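Local coordinates for protein polyphosphate kinase (Porphyromonas gingivalis, PDB 2O8R) that probably catalyses the reversible, magnesium-dependent transfer of the terminal phosphate of ATP onto a growing long-chain polyphosphate, at residues 489-494 with 500-505; 371-376 with 388-393; 434-439 with 495-500. The protein carries 3 engineered substitutions. All coordinates share one frame; numbering follows the deposited sequence.

Contact 1 (489-494 with 500-505). With SO4 (sulfate ion), chain E.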
loop_
_atom_site.group_PDB
_atom_site.type_symbol
_atom_site.label_atom_id
_atom_site.label_comp_id
_atom_site.label_asym_id
_atom_site.label_seq_id
_atom_site.Cartn_x
_atom_site.Cartn_y
_atom_site.Cartn_z
ATOM N N ASP A 489 -15.412 10.029 -33.040
ATOM C CA ASP A 489 -14.373 10.995 -32.723
ATOM C C ASP A 489 -13.413 10.425 -31.702
ATOM O O ASP A 489 -12.194 10.551 -31.853
ATOM C CB ASP A 489 -15.006 12.275 -32.199
ATOM C CG ASP A 489 -15.484 13.184 -33.313
ATOM O OD1 ASP A 489 -15.146 12.900 -34.479
ATOM O OD2 ASP A 489 -16.180 14.190 -33.023
ATOM N N VAL A 490 -13.981 9.786 -30.679
ATOM C CA VAL A 490 -13.208 9.104 -29.657
ATOM C C VAL A 490 -12.450 7.941 -30.303
ATOM O O VAL A 490 -11.249 7.743 -30.043
ATOM C CB VAL A 490 -14.116 8.607 -28.511
ATOM C CG1 VAL A 490 -13.351 7.703 -27.562
ATOM C CG2 VAL A 490 -14.703 9.783 -27.744
ATOM N N TYR A 491 -13.152 7.199 -31.161
ATOM C CA TYR A 491 -12.541 6.142 -31.953
ATOM C C TYR A 491 -11.283 6.640 -32.655
ATOM O O TYR A 491 -10.203 6.051 -32.535
ATOM C CB TYR A 491 -13.526 5.629 -32.996
ATOM C CG TYR A 491 -12.864 4.805 -34.072
ATOM C CD1 TYR A 491 -12.548 3.475 -33.845
ATOM C CD2 TYR A 491 -12.548 5.356 -35.311
ATOM C CE1 TYR A 491 -11.930 2.714 -34.808
ATOM C CE2 TYR A 491 -11.931 4.599 -36.281
ATOM C CZ TYR A 491 -11.627 3.274 -36.021
ATOM O OH TYR A 491 -11.006 2.498 -36.975
ATOM N N ARG A 492 -11.451 7.733 -33.386
ATOM C CA ARG A 492 -10.382 8.350 -34.141
ATOM C C ARG A 492 -9.283 8.868 -33.234
ATOM O O ARG A 492 -8.102 8.727 -33.557
ATOM C CB ARG A 492 -10.932 9.491 -35.000
ATOM C CG ARG A 492 -9.885 10.184 -35.821
ATOM C CD ARG A 492 -10.459 11.333 -36.620
ATOM N NE ARG A 492 -10.831 10.938 -37.974
ATOM C CZ ARG A 492 -12.045 11.079 -38.486
ATOM N NH1 ARG A 492 -13.017 11.622 -37.766
ATOM N NH2 ARG A 492 -12.284 10.682 -39.724
ATOM N N LEU A 493 -9.668 9.458 -32.103
ATOM C CA LEU A 493 -8.693 9.957 -31.129
ATOM C C LEU A 493 -7.733 8.853 -30.685
ATOM O O LEU A 493 -6.513 9.047 -30.693
ATOM C CB LEU A 493 -9.379 10.574 -29.916
ATOM C CG LEU A 493 -8.486 11.053 -28.762
ATOM C CD1 LEU A 493 -7.436 12.063 -29.218
ATOM C CD2 LEU A 493 -9.336 11.611 -27.603
ATOM N N PHE A 494 -8.274 7.692 -30.322
ATOM C CA PHE A 494 -7.420 6.637 -29.808
ATOM C C PHE A 494 -6.492 6.065 -30.869
ATOM O O PHE A 494 -5.387 5.631 -30.560
ATOM C CB PHE A 494 -8.231 5.529 -29.172
ATOM C CG PHE A 494 -8.661 5.815 -27.762
ATOM C CD1 PHE A 494 -7.746 5.780 -26.728
ATOM C CD2 PHE A 494 -9.991 6.085 -27.465
ATOM C CE1 PHE A 494 -8.138 6.013 -25.418
ATOM C CE2 PHE A 494 -10.396 6.329 -26.151
ATOM C CZ PHE A 494 -9.470 6.294 -25.127
ATOM N N ASP A 500 -1.706 5.310 -35.443
ATOM C CA ASP A 500 -2.267 4.890 -36.727
ATOM C C ASP A 500 -2.640 6.075 -37.604
ATOM O O ASP A 500 -2.944 7.148 -37.091
ATOM C CB ASP A 500 -3.486 4.010 -36.478
ATOM C CG ASP A 500 -3.106 2.669 -35.916
ATOM O OD1 ASP A 500 -1.928 2.296 -36.090
ATOM O OD2 ASP A 500 -3.957 1.999 -35.298
ATOM N N PRO A 501 -2.589 5.896 -38.936
ATOM C CA PRO A 501 -3.019 6.984 -39.822
ATOM C C PRO A 501 -4.518 7.249 -39.691
ATOM O O PRO A 501 -5.312 6.313 -39.720
ATOM C CB PRO A 501 -2.672 6.467 -41.221
ATOM C CG PRO A 501 -2.590 4.983 -41.080
ATOM C CD PRO A 501 -2.128 4.712 -39.683
ATOM N N GLU A 502 -4.873 8.521 -39.505
ATOM C CA GLU A 502 -6.257 8.994 -39.383
ATOM C C GLU A 502 -6.234 10.471 -39.675
ATOM O O GLU A 502 -5.316 11.164 -39.235
ATOM C CB GLU A 502 -6.770 8.841 -37.962
ATOM C CG GLU A 502 -7.360 7.501 -37.640
ATOM C CD GLU A 502 -8.686 7.248 -38.321
ATOM O OE1 GLU A 502 -9.483 8.198 -38.470
ATOM O OE2 GLU A 502 -8.936 6.084 -38.692
ATOM N N PRO A 503 -7.238 10.969 -40.411
ATOM C CA PRO A 503 -7.352 12.408 -40.669
ATOM C C PRO A 503 -7.544 13.160 -39.362
ATOM O O PRO A 503 -8.288 12.696 -38.500
ATOM C CB PRO A 503 -8.620 12.514 -41.502
ATOM C CG PRO A 503 -8.851 11.142 -42.052
ATOM C CD PRO A 503 -8.322 10.199 -41.042
ATOM N N ALA A 504 -6.876 14.299 -39.201
ATOM C CA ALA A 504 -6.967 15.060 -37.948
ATOM C C ALA A 504 -8.243 15.915 -37.862
ATOM O O ALA A 504 -8.177 17.144 -37.820
ATOM C CB ALA A 504 -5.727 15.916 -37.767
ATOM N N ARG A 505 -9.398 15.251 -37.826
ATOM C CA ARG A 505 -10.691 15.902 -38.017
ATOM C C ARG A 505 -11.756 15.270 -37.140
ATOM O O ARG A 505 -11.985 14.062 -37.213
ATOM C CB ARG A 505 -11.146 15.764 -39.478
ATOM C CG ARG A 505 -10.373 16.590 -40.498
ATOM C CD ARG A 505 -11.087 16.605 -41.840
ATOM N NE ARG A 505 -11.020 15.322 -42.531
ATOM C CZ ARG A 505 -10.161 15.039 -43.506
ATOM N NH1 ARG A 505 -9.285 15.951 -43.912
ATOM N NH2 ARG A 505 -10.181 13.842 -44.079
HETATM S S SO4 E . -13.984 13.397 -42.057
HETATM O O1 SO4 E . -14.690 12.117 -42.135
HETATM O O2 SO4 E . -13.781 13.797 -40.661
HETATM O O3 SO4 E . -12.686 13.254 -42.715
HETATM O O4 SO4 E . -14.777 14.422 -42.732
#

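Contact 2 (371-376 with 388-393)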
loop_
_atom_site.group_PDB
_atom_site.type_symbol
_atom_site.label_atom_id
_atom_site.label_comp_id
_atom_site.label_asym_id
_atom_site.label_seq_id
_atom_site.Cartn_x
_atom_site.Cartn_y
_atom_site.Cartn_z
ATOM N N SER A 371 -15.941 -5.730 -29.574
ATOM C CA SER A 371 -14.660 -6.036 -30.181
ATOM C C SER A 371 -13.538 -5.473 -29.322
ATOM O O SER A 371 -12.591 -6.190 -28.985
ATOM C CB SER A 371 -14.579 -5.476 -31.604
ATOM O OG SER A 371 -14.650 -4.060 -31.607
ATOM N N GLU A 372 -13.636 -4.195 -28.960
ATOM C CA GLU A 372 -12.579 -3.600 -28.157
ATOM C C GLU A 372 -12.963 -2.553 -27.115
ATOM O O GLU A 372 -14.007 -1.919 -27.200
ATOM C CB GLU A 372 -11.418 -3.118 -29.032
ATOM C CG GLU A 372 -11.692 -1.988 -29.965
ATOM C CD GLU A 372 -10.404 -1.419 -30.561
ATOM O OE1 GLU A 372 -10.463 -0.802 -31.649
ATOM O OE2 GLU A 372 -9.330 -1.582 -29.940
ATOM N N ILE A 373 -12.100 -2.426 -26.109
ATOM C CA ILE A 373 -12.223 -1.429 -25.055
ATOM C C ILE A 373 -10.926 -0.639 -24.992
ATOM O O ILE A 373 -9.833 -1.208 -25.019
ATOM C CB ILE A 373 -12.446 -2.077 -23.700
ATOM C CG1 ILE A 373 -13.637 -3.033 -23.754
ATOM C CG2 ILE A 373 -12.649 -1.027 -22.641
ATOM C CD1 ILE A 373 -13.807 -3.873 -22.500
ATOM N N ARG A 374 -11.047 0.680 -24.944
ATOM C CA ARG A 374 -9.887 1.564 -24.928
ATOM C C ARG A 374 -10.142 2.669 -23.930
ATOM O O ARG A 374 -11.214 3.283 -23.945
ATOM C CB ARG A 374 -9.662 2.161 -26.312
ATOM C CG ARG A 374 -9.614 1.118 -27.404
ATOM C CD ARG A 374 -9.794 1.710 -28.780
ATOM N NE ARG A 374 -8.630 2.459 -29.251
ATOM C CZ ARG A 374 -7.450 1.927 -29.550
ATOM N NH1 ARG A 374 -7.239 0.624 -29.402
ATOM N NH2 ARG A 374 -6.472 2.705 -29.990
ATOM N N LEU A 375 -9.180 2.909 -23.045
ATOM C CA LEU A 375 -9.317 4.008 -22.085
ATOM C C LEU A 375 -8.013 4.717 -21.676
ATOM O O LEU A 375 -6.890 4.219 -21.864
ATOM C CB LEU A 375 -10.107 3.563 -20.849
ATOM C CG LEU A 375 -9.360 3.160 -19.579
ATOM C CD1 LEU A 375 -10.315 3.155 -18.394
ATOM C CD2 LEU A 375 -8.727 1.815 -19.768
ATOM N N THR A 376 -8.180 5.901 -21.112
ATOM C CA THR A 376 -7.051 6.629 -20.599
ATOM C C THR A 376 -6.979 6.394 -19.090
ATOM O O THR A 376 -7.983 6.060 -18.477
ATOM C CB THR A 376 -7.157 8.117 -20.960
ATOM O OG1 THR A 376 -8.440 8.614 -20.569
ATOM C CG2 THR A 376 -7.018 8.304 -22.456
ATOM N N SER A 388 -9.391 -4.849 -13.084
ATOM C CA SER A 388 -9.934 -6.187 -13.029
ATOM C C SER A 388 -10.940 -6.446 -14.141
ATOM O O SER A 388 -10.854 -7.469 -14.832
ATOM C CB SER A 388 -10.555 -6.434 -11.670
ATOM O OG SER A 388 -9.549 -6.810 -10.742
ATOM N N ALA A 389 -11.875 -5.517 -14.327
ATOM C CA ALA A 389 -12.853 -5.645 -15.404
ATOM C C ALA A 389 -12.135 -5.705 -16.744
ATOM O O ALA A 389 -12.501 -6.493 -17.606
ATOM C CB ALA A 389 -13.857 -4.505 -15.377
ATOM N N LEU A 390 -11.099 -4.886 -16.900
ATOM C CA LEU A 390 -10.323 -4.859 -18.136
ATOM C C LEU A 390 -9.557 -6.159 -18.357
ATOM O O LEU A 390 -9.502 -6.658 -19.473
ATOM C CB LEU A 390 -9.351 -3.680 -18.142
ATOM C CG LEU A 390 -9.960 -2.282 -18.248
ATOM C CD1 LEU A 390 -8.886 -1.286 -17.967
ATOM C CD2 LEU A 390 -10.600 -2.010 -19.610
ATOM N N GLU A 391 -8.964 -6.699 -17.295
ATOM C CA GLU A 391 -8.258 -7.976 -17.376
ATOM C C GLU A 391 -9.191 -9.088 -17.859
ATOM O O GLU A 391 -8.855 -9.817 -18.795
ATOM C CB GLU A 391 -7.622 -8.346 -16.033
ATOM C CG GLU A 391 -6.305 -7.628 -15.751
ATOM C CD GLU A 391 -5.473 -8.280 -14.654
ATOM O OE1 GLU A 391 -5.744 -9.450 -14.301
ATOM O OE2 GLU A 391 -4.536 -7.622 -14.147
ATOM N N ALA A 392 -10.366 -9.187 -17.236
ATOM C CA ALA A 392 -11.416 -10.107 -17.675
ATOM C C ALA A 392 -11.689 -9.999 -19.177
ATOM O O ALA A 392 -11.803 -11.011 -19.874
ATOM C CB ALA A 392 -12.710 -9.856 -16.885
ATOM N N ALA A 393 -11.783 -8.765 -19.666
ATOM C CA ALA A 393 -12.112 -8.515 -21.057
ATOM C C ALA A 393 -10.997 -8.988 -21.972
ATOM O O ALA A 393 -11.260 -9.610 -23.001
ATOM C CB ALA A 393 -12.388 -7.049 -21.274
#

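Contact 3 (434-439 with 495-500). With SO4 (sulfate ion), chain F.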
loop_
_atom_site.group_PDB
_atom_site.type_symbol
_atom_site.label_atom_id
_atom_site.label_comp_id
_atom_site.label_asym_id
_atom_site.label_seq_id
_atom_site.Cartn_x
_atom_site.Cartn_y
_atom_site.Cartn_z
ATOM N N PRO A 434 7.496 11.649 -24.453
ATOM C CA PRO A 434 7.685 13.099 -24.264
ATOM C C PRO A 434 7.146 14.058 -25.337
ATOM O O PRO A 434 7.370 13.851 -26.534
ATOM C CB PRO A 434 9.208 13.218 -24.157
ATOM C CG PRO A 434 9.653 11.869 -23.563
ATOM C CD PRO A 434 8.475 10.913 -23.632
ATOM N N GLY A 435 6.453 15.104 -24.892
ATOM C CA GLY A 435 5.910 16.121 -25.794
ATOM C C GLY A 435 4.445 16.419 -25.537
ATOM O O GLY A 435 4.080 17.522 -25.124
ATOM N N LEU A 436 3.600 15.432 -25.814
ATOM C CA LEU A 436 2.202 15.492 -25.427
ATOM C C LEU A 436 1.922 14.402 -24.394
ATOM O O LEU A 436 2.090 13.215 -24.675
ATOM C CB LEU A 436 1.272 15.383 -26.650
ATOM C CG LEU A 436 1.433 14.286 -27.712
ATOM C CD1 LEU A 436 0.505 13.105 -27.444
ATOM C CD2 LEU A 436 1.167 14.849 -29.105
ATOM N N LYS A 437 1.549 14.807 -23.184
ATOM C CA LYS A 437 1.060 13.846 -22.215
ATOM C C LYS A 437 -0.461 13.884 -22.268
ATOM O O LYS A 437 -1.056 14.958 -22.339
ATOM C CB LYS A 437 1.633 14.098 -20.813
ATOM C CG LYS A 437 1.447 15.506 -20.245
ATOM C CD LYS A 437 2.487 15.808 -19.158
ATOM C CE LYS A 437 2.000 16.836 -18.127
ATOM N NZ LYS A 437 1.902 18.229 -18.641
ATOM N N VAL A 438 -1.089 12.711 -22.296
ATOM C CA VAL A 438 -2.533 12.631 -22.521
ATOM C C VAL A 438 -3.299 12.848 -21.223
ATOM O O VAL A 438 -3.381 11.969 -20.361
ATOM C CB VAL A 438 -2.947 11.298 -23.193
ATOM C CG1 VAL A 438 -4.463 11.201 -23.352
ATOM C CG2 VAL A 438 -2.269 11.159 -24.541
ATOM N N HIS A 439 -3.866 14.036 -21.091
ATOM C CA HIS A 439 -4.615 14.371 -19.900
ATOM C C HIS A 439 -6.091 14.015 -20.078
ATOM O O HIS A 439 -6.835 13.962 -19.107
ATOM C CB HIS A 439 -4.422 15.849 -19.564
ATOM C CG HIS A 439 -4.984 16.245 -18.241
ATOM N ND1 HIS A 439 -6.180 16.916 -18.114
ATOM C CD2 HIS A 439 -4.525 16.051 -16.984
ATOM C CE1 HIS A 439 -6.428 17.128 -16.835
ATOM N NE2 HIS A 439 -5.439 16.616 -16.128
ATOM N N ARG A 495 -6.932 6.070 -32.117
ATOM C CA ARG A 495 -6.080 5.595 -33.194
ATOM C C ARG A 495 -4.922 6.547 -33.386
ATOM O O ARG A 495 -3.783 6.116 -33.564
ATOM C CB ARG A 495 -6.867 5.445 -34.491
ATOM C CG ARG A 495 -7.549 4.115 -34.611
ATOM C CD ARG A 495 -8.357 3.994 -35.882
ATOM N NE ARG A 495 -7.606 4.369 -37.071
ATOM C CZ ARG A 495 -6.775 3.570 -37.728
ATOM N NH1 ARG A 495 -6.569 2.325 -37.319
ATOM N NH2 ARG A 495 -6.142 4.025 -38.800
ATOM N N ILE A 496 -5.224 7.841 -33.346
ATOM C CA ILE A 496 -4.191 8.863 -33.374
ATOM C C ILE A 496 -3.206 8.689 -32.202
ATOM O O ILE A 496 -1.999 8.699 -32.408
ATOM C CB ILE A 496 -4.795 10.286 -33.415
ATOM C CG1 ILE A 496 -5.529 10.508 -34.743
ATOM C CG2 ILE A 496 -3.709 11.347 -33.225
ATOM C CD1 ILE A 496 -6.162 11.886 -34.900
ATOM N N LEU A 497 -3.712 8.494 -30.988
ATOM C CA LEU A 497 -2.830 8.232 -29.840
ATOM C C LEU A 497 -2.042 6.914 -29.988
ATOM O O LEU A 497 -0.925 6.785 -29.473
ATOM C CB LEU A 497 -3.608 8.264 -28.513
ATOM C CG LEU A 497 -4.253 9.603 -28.176
ATOM C CD1 LEU A 497 -5.081 9.515 -26.918
ATOM C CD2 LEU A 497 -3.201 10.700 -28.061
ATOM N N ASP A 498 -2.618 5.953 -30.709
ATOM C CA ASP A 498 -1.954 4.682 -30.973
ATOM C C ASP A 498 -1.125 4.724 -32.257
ATOM O O ASP A 498 -0.753 3.680 -32.787
ATOM C CB ASP A 498 -2.982 3.555 -31.059
ATOM C CG ASP A 498 -2.389 2.185 -30.746
ATOM O OD1 ASP A 498 -1.212 2.115 -30.319
ATOM O OD2 ASP A 498 -3.105 1.172 -30.922
ATOM N N GLY A 499 -0.857 5.922 -32.773
ATOM C CA GLY A 499 0.037 6.101 -33.928
ATOM C C GLY A 499 -0.431 5.659 -35.313
ATOM O O GLY A 499 0.354 5.649 -36.260
ATOM N N ASP A 500 -1.706 5.310 -35.443
ATOM C CA ASP A 500 -2.267 4.890 -36.727
ATOM C C ASP A 500 -2.640 6.075 -37.604
ATOM O O ASP A 500 -2.944 7.148 -37.091
ATOM C CB ASP A 500 -3.486 4.010 -36.478
ATOM C CG ASP A 500 -3.106 2.669 -35.916
ATOM O OD1 ASP A 500 -1.928 2.296 -36.090
ATOM O OD2 ASP A 500 -3.957 1.999 -35.298
HETATM S S SO4 F . -6.433 16.585 -12.869
HETATM O O1 SO4 F . -7.044 16.474 -11.547
HETATM O O2 SO4 F . -5.405 17.635 -12.834
HETATM O O3 SO4 F . -5.823 15.306 -13.230
HETATM O O4 SO4 F . -7.467 16.852 -13.864
#

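Contact 1 (489-494 with 500-505)
Arg492 leaves helix 484-497 and spans the gap to Glu502, Pro503 and Arg505 in the loop that follows, and most of the area buried here involves this side chain. CG stands anti to the backbone N (chi1 -180°) and the chain runs on extended to CD, which carries it straight out from the helix before chi3 bends it. Its methylenes pass close to the Glu502 carboxylate, with Arg492 CG 3.3 Å from Glu502 OE1. At the bend NE forms a salt bridge to the same oxygen, Arg492 NE to Glu502 OE1 3.1 Å, but the hydrogen bond within it is weak, since the N-H is poorly aimed (124°) and the two planes are turned 54° apart. Pro503 closes in beside the head group, with its CD 4.0 Å from Arg492 NE. The Arg505 carbonyl completes this packed part, its O 2.7 Å from Arg492 NH1 but without a well-aimed N-H. The other carboxylate oxygen of Glu502, OE2, pairs with Arg495, so the carboxylate is shared, held mainly by Arg495 and weakly by Arg492.

The loose side is the exposed side chain of Arg505, which follows an inverse gamma turn centred on Ala504 and bends toward a sulfate ion, probably from the crystallisation liquor. Arg505 NE donates to sulfate O3 at 2.7 Å and NH2 to the same oxygen at 2.9 Å, while Pro503 CB lies over one face of the guanidinium, towards its rim. Arg492 NH2 stays 3.6 Å from sulfate O2.

Asp489, buried, accepts backbone N-H groups of Ser507, Arg508 and Leu509, fastening the onward chain to the helix. The helix itself rests on strand 442-447, with Val490 and Phe494 on Leu444 and Tyr491 on Leu446, while the loop heads for strand 510-511.

Contact 2 (371-376 with 388-393)
Ile373 packs on Leu390 and Ala393, and Leu375 on Leu390, through aliphatic groups alone; the flat groups of strand 370-377 lie on its other side. There the Arg374 guanidinium approaches the Glu372 carboxylate with neither plane aligned: Arg374 NH1 reaches Glu372 OE2 at 3.1 Å from above the carboxylate plane, and the oxygen is tilted 29° out of the guanidinium plane. This salt bridge ties two residues of one strand; the side chains of Ile373 and Leu375, which point the other way, are hydrocarbon.

Toward helix 385-395, Leu390 sends its two methyl groups to different strand residues. CD2 meets Ile373 CG2 at 3.8 Å, and CD1 meets Leu375 CD2 at 3.6 Å. Ile373 divides its contacts too. Its CG1 branch lies anti to the carbonyl carbon (chi1 -54°) and carries CD1 over to Ala393 CB, 3.7 Å away, one turn beyond Leu390, while CG2 takes the leucine. All four residues are buried, and Leu361 and Ala364 of helix 355-365 pack against Ile373 as well. Ser371 and Glu372 form a classic beta bulge opposite Leu446.

The strand and helix segments run nearly antiparallel, at 152°, with their axes 10.1 Å apart. With the parallel strand 399-404, on which Leu390 touches Val400 and Leu375 touches Val402, they build a beta-alpha-beta unit of the phospholipase D-like C-terminal region.

Contact 3 (434-439 with 495-500)
The loop leading to His439, the predicted phosphohistidine intermediate, meets the final turn of helix 484-497 through Val438 and Leu497. The two side chains reach toward each other tip to tip. Val438 CG2 lies 3.7 Å from Leu497 CD2, and the other methyl of the leucine, CD1, is 4.0 Å from both Val438 CG1 and CG2. Leu497 holds CG anti to its carbonyl carbon (chi1 -62°), which directs the isopropyl end at the valine. Leu436, two residues earlier in the loop, adds a looser touch, its CD1 4.5 Å from Leu497 CD2. Phe403 of strand 399-404 also packs on Leu497.

The helix stops just there in a Schellman motif: Gly499, with positive phi, is the C-prime residue, Gly499 N bonds to Ile496 O, and Asp500 N bonds to Arg495 O. Past the glycine the chain turns so that Asp500 CB lies over one face of the Arg495 guanidinium, and the two charges form only a long, weak ion pair, with no N-H pointing at the carboxylate. Asp498, the first residue beyond the helix, forms a salt bridge with Arg428.

On the loop side, next to Val438 in sequence, the imidazole of His439 meets at its edge a sulfate ion, probably picked up from the crystallisation liquor and consistent with a site for phosphate groups. His439 NE2 lies 3.0 Å from sulfate O4, and donates a weak hydrogen bond to O3 at 3.2 Å. ND1 bonds to Glu628 OE1, which fixes the ring from its other nitrogen. His597, itself a predicted ATP-binding residue, and Arg599 also bond the sulfate.

In the fold
All three contacts belong to the first phospholipase D-like part of the C-terminal region. Contacts 1 and 3 both use helix 484-497, share Asp500 and have centres 11 Å apart; contact 2 lies about 19 Å from the centre of either. Strand 370-377 is the bridge: one side carries helix 385-395 in contact 2, while the other faces helix 484-497, where Arg374 NH2 makes a weak hydrogen bond to Phe494 O at 3.2 Å. At the strand's end Thr376 CG2 lies 4.0 Å from Val438 CG1, joining contact 2 to the loop of contact 3. Contact 3 includes His439 of the predicted active site, though this residue does not touch helix 484-497; contact 1, with its separate sulfate, lies away from it.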